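AB hydrolase-1 domain-containing protein (Parabacteroides distasonis, PDB 4Q34) is of unknown function but is probably an esterase of the alpha/beta hydrolase family. Local coordinates at residues A[89-94]-A[154-159]; A[97-102]-A[148-153]; A[53-58]-A[175-180]; A[57-62]-A[85-90]; A[163-168]-A[187-192]. All coordinates share one frame; numbering follows the deposited sequence.

Interaction 1: A[89-94]-A[154-159]; sequences PRRGNA and EVYSDA
Pro-89 lays its ring against helix 153-167. Its CG comes 3.6 Å from Ala-159 CB, and Pro-89 CB lies 3.8 Å from Val-155 CG1, so the ring spans one helical turn. Tyr-156 passes alongside, with its CE1 3.3 Å from Pro-89 O. At the phenol end, water 1 links the two: it donates to Pro-89 O at 2.8 Å and is hydrogen-bonded to Tyr-156 OH at 2.9 Å. Val-155 CG1 stands over one face of the Arg-90 guanidinium, near the rim, while Val-155 CG2 is 3.7 Å from Arg-90 NH2. The two side chains cross at about a right angle. This is helix-to-loop packing in the alpha/beta hydrolase fold: the loop follows strand 83-87 of the central sheet. Further out, the Arg-90 chain is extended from CG to NE, which places the guanidinium beside the first turn of the helix, where it bonds to Thr-150 O and forms salt bridges with Glu-99 and Asp-32. Arg-91 does the reverse. Bent at chi2 (71°) and chi3 (62°), it folds back so that NH1 donates to Gln-57 O and Gly-54 O, and NH2 bonds to Thr-147 OG1.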
# COMPACT_ATOMS: atom_id res chain seq x y z
N PRO A 89 -8.63 7.22 -2.38
CA PRO A 89 -8.12 7.99 -3.54
C PRO A 89 -7.04 8.99 -3.15
O PRO A 89 -7.18 9.71 -2.15
CB PRO A 89 -9.37 8.70 -4.04
CG PRO A 89 -10.47 7.76 -3.70
CD PRO A 89 -10.08 7.36 -2.28
N ARG A 90 -6.00 9.03 -3.98
CA ARG A 90 -4.88 9.98 -3.86
C ARG A 90 -3.94 9.72 -2.69
O ARG A 90 -3.17 10.59 -2.35
CB ARG A 90 -5.39 11.42 -3.82
CG ARG A 90 -6.34 11.73 -4.95
CD ARG A 90 -7.04 13.08 -4.79
NE ARG A 90 -7.90 13.31 -5.95
CZ ARG A 90 -8.78 14.31 -6.07
NH1 ARG A 90 -8.95 15.20 -5.09
NH2 ARG A 90 -9.49 14.44 -7.20
N ARG A 91 -4.03 8.55 -2.07
CA ARG A 91 -3.26 8.22 -0.89
C ARG A 91 -2.52 6.88 -1.05
O ARG A 91 -3.11 5.83 -1.41
CB ARG A 91 -4.17 8.16 0.32
CG ARG A 91 -3.44 8.19 1.65
CD ARG A 91 -2.80 9.54 1.98
NE ARG A 91 -3.75 10.65 2.11
CZ ARG A 91 -4.59 10.86 3.13
NH1 ARG A 91 -4.71 10.00 4.16
NH2 ARG A 91 -5.38 11.93 3.11
N GLY A 92 -1.23 6.88 -0.75
CA GLY A 92 -0.45 5.62 -0.70
C GLY A 92 -0.48 4.86 -2.02
O GLY A 92 -0.19 5.44 -3.03
N ASN A 93 -0.87 3.57 -1.98
CA ASN A 93 -0.96 2.75 -3.19
C ASN A 93 -2.00 3.27 -4.20
O ASN A 93 -1.97 2.89 -5.37
CB ASN A 93 -1.33 1.33 -2.80
CG ASN A 93 -0.20 0.59 -2.08
OD1 ASN A 93 0.95 0.99 -2.11
ND2 ASN A 93 -0.55 -0.54 -1.48
N ALA A 94 -2.91 4.12 -3.72
CA ALA A 94 -3.87 4.80 -4.60
C ALA A 94 -3.38 6.18 -4.99
O ALA A 94 -4.17 7.08 -5.18
CB ALA A 94 -5.23 4.88 -3.93
N GLU A 154 -15.99 14.22 -1.63
CA GLU A 154 -16.82 13.63 -2.67
C GLU A 154 -16.06 12.51 -3.39
O GLU A 154 -16.58 11.38 -3.55
CB GLU A 154 -17.29 14.67 -3.70
CG GLU A 154 -18.08 14.05 -4.86
CD GLU A 154 -18.66 15.06 -5.82
OE1 GLU A 154 -18.13 16.19 -5.86
OE2 GLU A 154 -19.66 14.74 -6.53
N VAL A 155 -14.80 12.80 -3.73
CA VAL A 155 -13.94 11.84 -4.44
C VAL A 155 -13.68 10.63 -3.52
O VAL A 155 -13.74 9.49 -3.92
CB VAL A 155 -12.62 12.50 -4.88
CG1 VAL A 155 -11.65 11.46 -5.42
CG2 VAL A 155 -12.88 13.57 -5.95
N TYR A 156 -13.41 10.92 -2.24
CA TYR A 156 -13.09 9.86 -1.29
C TYR A 156 -14.29 8.98 -1.06
O TYR A 156 -14.22 7.73 -1.13
CB TYR A 156 -12.61 10.46 0.04
CG TYR A 156 -11.34 11.30 0.05
CD1 TYR A 156 -10.41 11.30 -1.01
CD2 TYR A 156 -11.03 12.04 1.18
CE1 TYR A 156 -9.26 12.04 -0.96
CE2 TYR A 156 -9.89 12.82 1.22
CZ TYR A 156 -8.99 12.81 0.17
OH TYR A 156 -7.82 13.52 0.24
N SER A 157 -15.42 9.60 -0.78
CA SER A 157 -16.62 8.84 -0.45
C SER A 157 -17.17 8.13 -1.71
O SER A 157 -17.77 7.06 -1.63
CB SER A 157 -17.66 9.72 0.22
OG SER A 157 -18.11 10.77 -0.62
N ASP A 158 -16.98 8.70 -2.89
CA ASP A 158 -17.38 7.96 -4.07
C ASP A 158 -16.69 6.59 -4.19
O ASP A 158 -17.29 5.62 -4.63
CB ASP A 158 -17.11 8.74 -5.38
CG ASP A 158 -18.16 9.80 -5.69
OD1 ASP A 158 -19.22 9.87 -5.08
OD2 ASP A 158 -17.87 10.61 -6.60
N ALA A 159 -15.42 6.53 -3.87
CA ALA A 159 -14.70 5.28 -4.01
C ALA A 159 -15.16 4.30 -2.94
O ALA A 159 -15.33 3.12 -3.20
CB ALA A 159 -13.22 5.50 -3.97
O HOH W 1 -6.07 11.17 -0.06

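Interaction 2: A[97-102]-A[148-153]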
# COMPACT_ATOMS: atom_id res chain seq x y z
N GLY A 97 -3.66 9.92 -8.66
CA GLY A 97 -4.76 10.89 -8.68
C GLY A 97 -4.85 11.54 -10.04
O GLY A 97 -3.99 11.34 -10.88
N THR A 98 -5.90 12.34 -10.23
CA THR A 98 -6.18 13.00 -11.49
C THR A 98 -5.66 14.44 -11.52
O THR A 98 -5.80 15.13 -12.56
CB THR A 98 -7.69 13.02 -11.75
OG1 THR A 98 -8.33 13.68 -10.64
CG2 THR A 98 -8.21 11.55 -11.92
N GLU A 99 -5.10 14.92 -10.42
CA GLU A 99 -4.66 16.33 -10.35
C GLU A 99 -3.14 16.48 -10.40
O GLU A 99 -2.37 15.58 -9.99
CB GLU A 99 -5.09 16.93 -9.02
CG GLU A 99 -6.57 16.95 -8.79
CD GLU A 99 -6.90 17.14 -7.34
OE1 GLU A 99 -6.51 16.26 -6.55
OE2 GLU A 99 -7.59 18.12 -7.00
N SER A 100 -2.70 17.65 -10.88
CA SER A 100 -1.31 18.03 -10.78
C SER A 100 -1.14 18.53 -9.35
O SER A 100 -2.02 19.20 -8.83
CB SER A 100 -1.00 19.14 -11.79
OG SER A 100 -0.98 18.63 -13.11
N VAL A 101 -0.01 18.22 -8.72
CA VAL A 101 0.19 18.60 -7.33
C VAL A 101 1.69 18.71 -7.02
O VAL A 101 2.51 17.99 -7.60
CB VAL A 101 -0.48 17.57 -6.38
CG1 VAL A 101 0.12 16.20 -6.56
CG2 VAL A 101 -0.39 18.03 -4.92
N THR A 102 2.03 19.62 -6.11
CA THR A 102 3.39 19.74 -5.59
C THR A 102 3.37 19.28 -4.14
O THR A 102 2.54 19.75 -3.35
CB THR A 102 3.92 21.16 -5.73
OG1 THR A 102 4.02 21.47 -7.11
CG2 THR A 102 5.30 21.28 -5.12
N ILE A 148 -1.83 12.88 -2.90
CA ILE A 148 -1.34 13.21 -4.23
C ILE A 148 -2.45 13.94 -4.98
O ILE A 148 -3.06 13.43 -5.94
CB ILE A 148 -0.80 11.96 -4.98
CG1 ILE A 148 0.06 11.07 -4.06
CG2 ILE A 148 -0.01 12.38 -6.20
CD1 ILE A 148 1.15 11.79 -3.30
N GLY A 149 -2.72 15.14 -4.53
CA GLY A 149 -3.83 15.94 -5.00
C GLY A 149 -4.38 16.75 -3.84
O GLY A 149 -3.65 17.05 -2.88
N THR A 150 -5.67 17.10 -3.94
CA THR A 150 -6.37 17.89 -2.92
C THR A 150 -7.32 17.02 -2.15
O THR A 150 -7.76 15.97 -2.64
CB THR A 150 -7.23 19.02 -3.56
OG1 THR A 150 -8.20 18.47 -4.48
CG2 THR A 150 -6.35 20.00 -4.24
N THR A 151 -7.65 17.45 -0.94
CA THR A 151 -8.63 16.78 -0.14
C THR A 151 -9.98 17.02 -0.80
O THR A 151 -10.34 18.18 -1.07
CB THR A 151 -8.65 17.38 1.27
OG1 THR A 151 -7.36 17.18 1.85
CG2 THR A 151 -9.69 16.74 2.10
N ASP A 152 -10.73 15.94 -1.07
CA ASP A 152 -12.05 16.05 -1.67
C ASP A 152 -12.92 14.90 -1.15
O ASP A 152 -12.74 13.78 -1.60
CB ASP A 152 -11.94 16.06 -3.23
CG ASP A 152 -13.25 16.33 -3.90
OD1 ASP A 152 -14.30 15.98 -3.31
OD2 ASP A 152 -13.28 16.94 -5.01
N PHE A 153 -13.84 15.20 -0.22
CA PHE A 153 -14.66 14.16 0.44
C PHE A 153 -15.63 13.51 -0.58
O PHE A 153 -16.01 12.35 -0.39
CB PHE A 153 -15.49 14.72 1.62
CG PHE A 153 -14.68 15.17 2.80
CD1 PHE A 153 -13.34 14.80 2.97
CD2 PHE A 153 -15.28 16.00 3.78
CE1 PHE A 153 -12.60 15.23 4.08
CE2 PHE A 153 -14.56 16.41 4.90
CZ PHE A 153 -13.21 16.02 5.05
O HOH W 2 -5.24 13.99 -7.58
O HOH W 3 -2.29 13.07 -8.85
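Glu-99 reaches over to Thr-150 and grips it with both carboxylate oxygens. From CB the chain leaves with CG anti to the carbonyl carbon (chi1 -61°). It stays extended beyond CG, which takes the carboxylate across to the 148-153 loop. Glu-99 CD ends 3.4 Å from Thr-150 OG1. Glu-99 OE1 accepts the Thr-150 N-H at 2.9 Å. That bond is fairly straight (159°) and reaches OE1 on its syn side, tilted 34° out of the carboxylate plane. Glu-99 OE1 also lies 3.1 Å from Gly-149 CA, an approach that a residue without a side chain permits. Glu-99 OE2 takes the Thr-150 OG1 proton on its syn lone pair at 2.6 Å. Water 2 accepts from Glu-99 N at 3.0 Å and lies within donating range of Glu-99 OE1 and Ile-148 O, though it has more acceptors near it than protons. Beside this polar grip, Val-101 packs on the loop: its CG1 is 3.8 Å from Ile-148 CG2 and 3.6 Å from Gly-149 N. The contact sits at the dimer interface. Val-101 and Thr-102 pair antiparallel with a strand of the second subunit, and Ile-148 packs on Ile-148 of that subunit. Arg-90 adds a salt bridge to Glu-99 OE1. With a backbone N-H, a hydroxyl and an arginine as partners, the carboxylate is probably ionised, and Arg-90 would offset the like charge of nearby Asp-152.

Interaction 3: A[53-58]-A[175-180]; sequences HGVGQF and HSQGGP
His-53 meets the second segment through its backbone: its C lies 3.6 Å from His-175 O, and its O is close to Gly-178 CA. The imidazole turns away. His-53 ND1 donates to Gly-54 O at 2.9 Å, almost in the ring plane and on a lone pair of the carbonyl, while NE2 bonds to Gln-88 N. The two bonds to its nitrogens fix the ring's rotation, and Gln-57 O lies over one face near the rim. Gly-54 follows, with CA 3.4 Å from His-175 O. Ser-176 CB and Gln-177 OE1 crowd the same side, so the absence of a side chain allows this approach. Gly-54 N donates to water 4 at 2.8 Å. The water also bonds to His-175 ND1 at 2.8 Å, in the plane of that ring, whose NE2 pairs with His-298 O. Next, the Val-55 N-H points to Gln-177 OE1 at 2.8 Å, with an N-H...O angle of 167°, from a position 47° above the carbonyl plane. Gln-177 has two conformers, so this bond holds for the one described. In it, the chain bends at chi2 (75°) and lays the amide against the valine, with Gln-177 CD 3.4 Å from Val-55 CG1. A type II turn carries the chain from Gly-54 to Gln-57, with Gly-56 at positive phi. In the second segment, a type II' turn joins strand 170-175 to helix 178-185, with Ser-176 at positive phi. That sharp strand-to-helix turn has the form of the nucleophile elbow of alpha/beta hydrolases, and the His-Gly loop facing it is placed like the family's oxyanion-hole loop.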
# COMPACT_ATOMS: atom_id res chain seq x y z
N HIS A 53 -9.05 5.10 6.93
CA HIS A 53 -8.08 5.95 7.63
C HIS A 53 -8.43 7.44 7.52
O HIS A 53 -9.34 7.84 6.76
CB HIS A 53 -6.71 5.70 7.01
CG HIS A 53 -6.65 6.06 5.56
ND1 HIS A 53 -6.53 7.36 5.14
CD2 HIS A 53 -6.79 5.32 4.43
CE1 HIS A 53 -6.54 7.40 3.82
NE2 HIS A 53 -6.70 6.17 3.37
N GLY A 54 -7.67 8.26 8.23
CA GLY A 54 -7.80 9.69 8.19
C GLY A 54 -6.67 10.39 7.46
O GLY A 54 -5.98 9.80 6.62
N VAL A 55 -6.47 11.67 7.76
CA VAL A 55 -5.58 12.49 6.96
C VAL A 55 -4.12 12.10 7.23
O VAL A 55 -3.76 11.73 8.37
CB VAL A 55 -5.77 13.98 7.23
CG1 VAL A 55 -5.23 14.35 8.61
CG2 VAL A 55 -5.09 14.83 6.17
N GLY A 56 -3.30 12.16 6.20
CA GLY A 56 -1.86 11.87 6.31
C GLY A 56 -1.49 10.41 6.55
O GLY A 56 -0.32 10.11 6.69
N GLN A 57 -2.48 9.50 6.58
CA GLN A 57 -2.30 8.10 6.97
C GLN A 57 -2.77 7.22 5.83
O GLN A 57 -3.35 7.71 4.83
CB GLN A 57 -3.13 7.81 8.21
CG GLN A 57 -2.73 8.63 9.45
CD GLN A 57 -1.48 8.11 10.16
OE1 GLN A 57 -1.29 6.90 10.34
NE2 GLN A 57 -0.66 9.04 10.65
N PHE A 58 -2.62 5.93 6.02
CA PHE A 58 -3.12 4.96 5.03
C PHE A 58 -3.61 3.73 5.77
O PHE A 58 -3.96 3.80 6.96
CB PHE A 58 -2.08 4.73 3.89
CG PHE A 58 -0.79 4.07 4.32
CD1 PHE A 58 0.25 4.81 4.91
CD2 PHE A 58 -0.58 2.68 4.14
CE1 PHE A 58 1.46 4.21 5.27
CE2 PHE A 58 0.63 2.10 4.52
CZ PHE A 58 1.63 2.84 5.14
N HIS A 175 -11.86 6.46 10.91
CA HIS A 175 -10.98 7.19 11.80
C HIS A 175 -10.77 8.63 11.36
O HIS A 175 -10.37 8.88 10.24
CB HIS A 175 -9.61 6.51 11.80
CG HIS A 175 -8.65 7.09 12.79
ND1 HIS A 175 -7.31 7.24 12.53
CD2 HIS A 175 -8.84 7.53 14.06
CE1 HIS A 175 -6.72 7.80 13.57
NE2 HIS A 175 -7.62 7.93 14.53
N SER A 176 -11.02 9.58 12.28
CA SER A 176 -10.66 10.99 12.11
C SER A 176 -11.35 11.63 10.89
O SER A 176 -12.56 11.73 10.91
CB SER A 176 -9.14 11.15 12.15
OG SER A 176 -8.84 12.47 12.52
N GLN A 177 -10.61 12.03 9.85
CA GLN A 177 -11.25 12.54 8.64
C GLN A 177 -12.00 11.46 7.90
O GLN A 177 -12.88 11.74 7.08
CB GLN A 177 -10.23 13.18 7.72
CG GLN A 177 -9.58 14.41 8.34
CD GLN A 177 -8.53 14.17 9.45
OE1 GLN A 177 -7.99 13.05 9.69
NE2 GLN A 177 -8.22 15.26 10.13
N GLY A 178 -11.67 10.21 8.20
CA GLY A 178 -12.52 9.07 7.81
C GLY A 178 -13.96 9.23 8.30
O GLY A 178 -14.88 8.65 7.73
N GLY A 179 -14.15 10.00 9.39
CA GLY A 179 -15.48 10.35 9.92
C GLY A 179 -16.40 10.93 8.85
O GLY A 179 -17.38 10.28 8.48
N PRO A 180 -16.07 12.13 8.34
CA PRO A 180 -16.89 12.73 7.28
C PRO A 180 -16.85 11.96 5.98
O PRO A 180 -17.79 12.05 5.20
CB PRO A 180 -16.34 14.15 7.14
CG PRO A 180 -15.05 14.14 7.86
CD PRO A 180 -15.16 13.13 8.93
O HOH W 4 -5.87 7.25 10.17

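Interaction 4: A[57-62]-A[85-90]; sequences QFSKTW and LVDQPR
Phe-58 and Ser-59 run past the end of strand 83-87, with Phe-58 CA 5.4 Å from Asp-87 CA and Ser-59 CA 5.5 Å from Val-86 CA. Residues 59-62 then make a short 3-10 turn, in which Phe-58 O accepts from both Thr-61 N and Thr-61 OG1. At its start, Asp-87 OD1 accepts the Ser-59 N-H at 2.9 Å, nearly in line with the C-O bond. Asp-87 OD1 also touches Phe-58 CB at 3.3 Å and lies at the edge of the phenyl ring, near its plane. Phe-58 and Asp-87 point the same way, with ring and carboxylate planes 65° apart. Water 5 donates to Ser-59 OG at 2.7 Å and may donate to Asp-87 OD2, though acceptors outnumber its protons; Ser-59 OG also pairs with Glu-63. Leu-85 CD2, in the conformer described, rests 3.8 Å from Trp-62 CB. Water 6 donates to Val-86 O at 2.7 Å and takes a weak bond from Trp-62 NE1. Tyr-35 of the second subunit meets the Phe-58 ring edge-to-face. The contact lies within a beta-alpha-beta crossover, strand 49-52 to helix 72-78 to strand 83-87, at the C-terminal ends of the strands, where alpha/beta hydrolases form their active sites.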
# COMPACT_ATOMS: atom_id res chain seq x y z
N GLN A 57 -2.48 9.50 6.58
CA GLN A 57 -2.30 8.10 6.97
C GLN A 57 -2.77 7.22 5.83
O GLN A 57 -3.35 7.71 4.83
CB GLN A 57 -3.13 7.81 8.21
CG GLN A 57 -2.73 8.63 9.45
CD GLN A 57 -1.48 8.11 10.16
OE1 GLN A 57 -1.29 6.90 10.34
NE2 GLN A 57 -0.66 9.04 10.65
N PHE A 58 -2.62 5.93 6.02
CA PHE A 58 -3.12 4.96 5.03
C PHE A 58 -3.61 3.73 5.77
O PHE A 58 -3.96 3.80 6.96
CB PHE A 58 -2.08 4.73 3.89
CG PHE A 58 -0.79 4.07 4.32
CD1 PHE A 58 0.25 4.81 4.91
CD2 PHE A 58 -0.58 2.68 4.14
CE1 PHE A 58 1.46 4.21 5.27
CE2 PHE A 58 0.63 2.10 4.52
CZ PHE A 58 1.63 2.84 5.14
N SER A 59 -3.72 2.62 5.05
CA SER A 59 -4.21 1.40 5.65
C SER A 59 -3.44 0.98 6.90
O SER A 59 -4.00 0.27 7.72
CB SER A 59 -4.15 0.28 4.61
OG SER A 59 -2.83 0.03 4.19
N LYS A 60 -2.16 1.36 7.00
CA LYS A 60 -1.32 1.05 8.16
C LYS A 60 -1.92 1.45 9.51
O LYS A 60 -1.63 0.81 10.52
CB LYS A 60 0.06 1.69 7.93
CG LYS A 60 1.16 1.46 8.94
CD LYS A 60 1.36 0.06 9.39
CE LYS A 60 2.81 -0.26 9.67
NZ LYS A 60 3.01 -0.78 11.01
N THR A 61 -2.81 2.44 9.50
CA THR A 61 -3.64 2.80 10.64
C THR A 61 -4.14 1.58 11.38
O THR A 61 -4.16 1.55 12.58
CB THR A 61 -4.86 3.61 10.20
OG1 THR A 61 -4.39 4.81 9.56
CG2 THR A 61 -5.75 3.96 11.37
N TRP A 62 -4.56 0.59 10.63
CA TRP A 62 -5.23 -0.60 11.12
C TRP A 62 -4.39 -1.87 11.08
O TRP A 62 -4.90 -2.94 11.42
CB TRP A 62 -6.46 -0.86 10.20
CG TRP A 62 -7.29 0.31 9.93
CD1 TRP A 62 -7.31 1.07 8.80
CD2 TRP A 62 -8.26 0.89 10.81
NE1 TRP A 62 -8.21 2.10 8.94
CE2 TRP A 62 -8.80 2.01 10.17
CE3 TRP A 62 -8.70 0.57 12.11
CZ2 TRP A 62 -9.82 2.79 10.75
CZ3 TRP A 62 -9.72 1.31 12.68
CH2 TRP A 62 -10.24 2.44 12.02
N LEU A 85 -9.08 -3.57 3.97
CA LEU A 85 -8.25 -2.41 4.33
C LEU A 85 -8.12 -1.53 3.08
O LEU A 85 -7.81 -2.04 2.00
CB LEU A 85 -6.85 -2.85 4.80
CG LEU A 85 -6.63 -3.44 6.22
CD1 LEU A 85 -5.25 -3.10 6.74
CD2 LEU A 85 -7.66 -2.98 7.24
N VAL A 86 -8.26 -0.21 3.23
CA VAL A 86 -8.33 0.65 2.07
C VAL A 86 -7.28 1.76 2.17
O VAL A 86 -7.04 2.30 3.27
CB VAL A 86 -9.77 1.27 1.95
CG1 VAL A 86 -9.86 2.16 0.72
CG2 VAL A 86 -10.85 0.16 1.96
N ASP A 87 -6.67 2.10 1.02
CA ASP A 87 -6.01 3.38 0.81
C ASP A 87 -6.95 4.18 -0.11
O ASP A 87 -7.25 3.79 -1.25
CB ASP A 87 -4.69 3.21 0.14
CG ASP A 87 -3.73 2.34 0.92
OD1 ASP A 87 -3.67 2.38 2.17
OD2 ASP A 87 -2.96 1.60 0.25
N GLN A 88 -7.47 5.27 0.43
CA GLN A 88 -8.45 6.07 -0.23
C GLN A 88 -7.81 6.74 -1.42
O GLN A 88 -6.59 6.78 -1.52
CB GLN A 88 -9.07 7.09 0.74
CG GLN A 88 -8.25 8.36 0.90
CD GLN A 88 -8.68 9.30 2.00
OE1 GLN A 88 -9.68 9.09 2.71
NE2 GLN A 88 -7.90 10.38 2.15
N PRO A 89 -8.63 7.22 -2.38
CA PRO A 89 -8.12 7.99 -3.54
C PRO A 89 -7.04 8.99 -3.15
O PRO A 89 -7.18 9.71 -2.15
CB PRO A 89 -9.37 8.70 -4.04
CG PRO A 89 -10.47 7.76 -3.70
CD PRO A 89 -10.08 7.36 -2.28
N ARG A 90 -6.00 9.03 -3.98
CA ARG A 90 -4.88 9.98 -3.86
C ARG A 90 -3.94 9.72 -2.69
O ARG A 90 -3.17 10.59 -2.35
CB ARG A 90 -5.39 11.42 -3.82
CG ARG A 90 -6.34 11.73 -4.95
CD ARG A 90 -7.04 13.08 -4.79
NE ARG A 90 -7.90 13.31 -5.95
CZ ARG A 90 -8.78 14.31 -6.07
NH1 ARG A 90 -8.95 15.20 -5.09
NH2 ARG A 90 -9.49 14.44 -7.20
O HOH W 5 -2.21 -0.63 1.64
O HOH W 6 -8.00 2.32 5.76

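Interaction 5: A[163-168]-A[187-192]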
# COMPACT_ATOMS: atom_id res chain seq x y z
N LEU A 163 -16.97 0.59 -3.39
CA LEU A 163 -16.54 -0.61 -2.69
C LEU A 163 -17.69 -1.32 -2.01
O LEU A 163 -17.83 -2.54 -2.14
CB LEU A 163 -15.50 -0.25 -1.63
CG LEU A 163 -15.01 -1.41 -0.75
CD1 LEU A 163 -14.50 -2.58 -1.60
CD2 LEU A 163 -13.93 -0.86 0.21
N PHE A 164 -18.52 -0.58 -1.25
CA PHE A 164 -19.68 -1.17 -0.62
C PHE A 164 -20.66 -1.73 -1.64
O PHE A 164 -21.25 -2.76 -1.44
CB PHE A 164 -20.38 -0.19 0.31
CG PHE A 164 -19.72 -0.09 1.66
CD1 PHE A 164 -19.92 -1.08 2.60
CD2 PHE A 164 -18.88 0.94 1.95
CE1 PHE A 164 -19.29 -1.04 3.83
CE2 PHE A 164 -18.28 1.02 3.20
CZ PHE A 164 -18.47 0.02 4.13
N ASP A 165 -20.82 -1.04 -2.75
CA ASP A 165 -21.68 -1.59 -3.80
C ASP A 165 -21.19 -2.91 -4.34
O ASP A 165 -21.99 -3.80 -4.69
CB ASP A 165 -21.83 -0.57 -4.92
CG ASP A 165 -22.77 0.58 -4.55
OD1 ASP A 165 -23.45 0.54 -3.49
OD2 ASP A 165 -22.84 1.53 -5.36
N LYS A 166 -19.89 -3.05 -4.45
CA LYS A 166 -19.25 -4.24 -4.97
C LYS A 166 -19.37 -5.44 -4.02
O LYS A 166 -19.71 -6.53 -4.45
CB LYS A 166 -17.77 -3.98 -5.25
CG LYS A 166 -16.95 -5.14 -5.79
CD LYS A 166 -15.48 -4.74 -5.95
CE LYS A 166 -14.61 -5.94 -6.27
NZ LYS A 166 -14.96 -6.53 -7.60
N ILE A 167 -19.04 -5.23 -2.74
CA ILE A 167 -18.91 -6.35 -1.81
C ILE A 167 -20.16 -6.68 -1.04
O ILE A 167 -20.21 -7.72 -0.36
CB ILE A 167 -17.74 -6.14 -0.83
CG1 ILE A 167 -18.00 -5.00 0.16
CG2 ILE A 167 -16.48 -5.91 -1.62
CD1 ILE A 167 -16.92 -4.94 1.24
N GLY A 168 -21.18 -5.85 -1.13
CA GLY A 168 -22.42 -6.11 -0.41
C GLY A 168 -22.47 -5.48 0.96
O GLY A 168 -21.55 -4.72 1.36
N LEU A 187 -24.69 8.35 2.25
CA LEU A 187 -25.67 8.97 1.39
C LEU A 187 -25.56 8.45 -0.03
O LEU A 187 -26.33 8.88 -0.90
CB LEU A 187 -25.42 10.48 1.36
CG LEU A 187 -25.40 11.15 2.75
CD1 LEU A 187 -25.20 12.64 2.52
CD2 LEU A 187 -26.70 10.90 3.49
N LYS A 188 -24.62 7.53 -0.28
CA LYS A 188 -24.26 7.08 -1.63
C LYS A 188 -24.36 5.60 -1.88
O LYS A 188 -24.07 5.16 -2.98
CB LYS A 188 -22.79 7.42 -1.91
CG LYS A 188 -22.54 8.88 -1.92
CD LYS A 188 -21.09 9.16 -2.27
CE LYS A 188 -21.03 10.64 -2.42
NZ LYS A 188 -19.75 11.12 -2.93
N THR A 189 -24.72 4.83 -0.86
CA THR A 189 -24.82 3.39 -0.99
C THR A 189 -25.89 2.90 -0.04
O THR A 189 -26.12 3.52 1.00
CB THR A 189 -23.47 2.71 -0.72
OG1 THR A 189 -23.63 1.29 -0.87
CG2 THR A 189 -22.99 2.94 0.70
N ARG A 190 -26.55 1.81 -0.43
CA ARG A 190 -27.48 1.07 0.42
C ARG A 190 -26.78 0.07 1.33
O ARG A 190 -27.37 -0.41 2.30
CB ARG A 190 -28.48 0.30 -0.46
CG ARG A 190 -29.56 1.16 -1.09
CD ARG A 190 -30.72 1.45 -0.14
NE ARG A 190 -31.62 0.31 0.01
CZ ARG A 190 -32.66 0.30 0.84
NH1 ARG A 190 -32.92 1.36 1.59
NH2 ARG A 190 -33.43 -0.77 0.92
N ASN A 191 -25.51 -0.20 1.06
CA ASN A 191 -24.80 -1.33 1.63
C ASN A 191 -23.97 -1.05 2.90
O ASN A 191 -23.16 -1.89 3.30
CB ASN A 191 -23.94 -1.95 0.57
CG ASN A 191 -24.74 -2.86 -0.35
OD1 ASN A 191 -25.91 -3.16 -0.07
ND2 ASN A 191 -24.10 -3.36 -1.40
N ILE A 192 -24.17 0.10 3.54
CA ILE A 192 -23.59 0.32 4.87
C ILE A 192 -24.62 -0.05 5.93
O ILE A 192 -25.66 0.59 6.09
CB ILE A 192 -23.09 1.78 5.06
CG1 ILE A 192 -21.82 1.97 4.25
CG2 ILE A 192 -22.80 2.05 6.55
CD1 ILE A 192 -21.48 3.42 3.99
O HOH W 7 -26.18 0.60 -2.92
O HOH W 8 -24.78 3.23 -4.75
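Phe-164 and Ile-192 make the tight inner part of this contact. Ile-192 CG1 stands over the ring centre, 3.6 Å from the Phe-164 centroid and 3° off the ring normal, a CH-pi contact. Phe-172 meets the same ring edge-to-face, and Val-50 also touches Phe-164. Asn-191 fits in beside them. Its CB packs 4.0 Å from Phe-164 CB, and its ND2 donates to Phe-164 O at 2.9 Å. The donor stands 39° above the carbonyl plane, while Phe-164 O lies nearly in the plane of the amide. Gly-168 N reaches this oxygen from the opposite face, so two bonds grip it as the helix ends. Gly-168 leaves the helix with positive phi, and its CA lies 3.4 Å from Asn-191 ND2. The end of helix 153-167, which leads into strand 170-175, packs on the connection from helix 178-185 to strand 192-198, in the alpha/beta hydrolase fold. Toward the surface the contact becomes polar and wet. Thr-189 OG1, anti to the backbone N (chi1 -180°), gives its proton to Asp-165 OD1 at 2.7 Å. It meets that oxygen on the syn side, out of the carboxylate plane. Thr-189 OG1 also accepts from Asn-191 N at 3.1 Å, closing an ST turn. Water 7 ties Asp-165 OD1 to Arg-190 N. Water 8 donates to Asp-165 OD2 and, at 2.7 Å, to Lys-188 O. A glycerol, probably from the crystallisation liquor, bonds to Thr-189 O and Ile-192 N.

From the N terminus, interactions 3 and 4 open on overlapping residues after strand 49-52, sharing 57 and 58. Interaction 4 closes first, at the end of strand 83-87, and its last residues begin interaction 1. Interaction 2 opens at 97-102 and closes at 148-153. Interaction 1 then closes, enclosing 2 and tying the loop after strand 83-87 to helix 153-167. Interaction 5 opens farther down this helix. Interaction 3 closes at the turn before helix 178-185, enclosing 1 and 2. Interaction 5 closes last at 187-192, crossing 3. Arg-90 joins 1 to 2, Arg-91 joins 1 to 3, and Lys-188 joins 5 to 1. Interactions 1, 2 and 4 touch the second subunit, as does Phe-58, shared by 3 and 4.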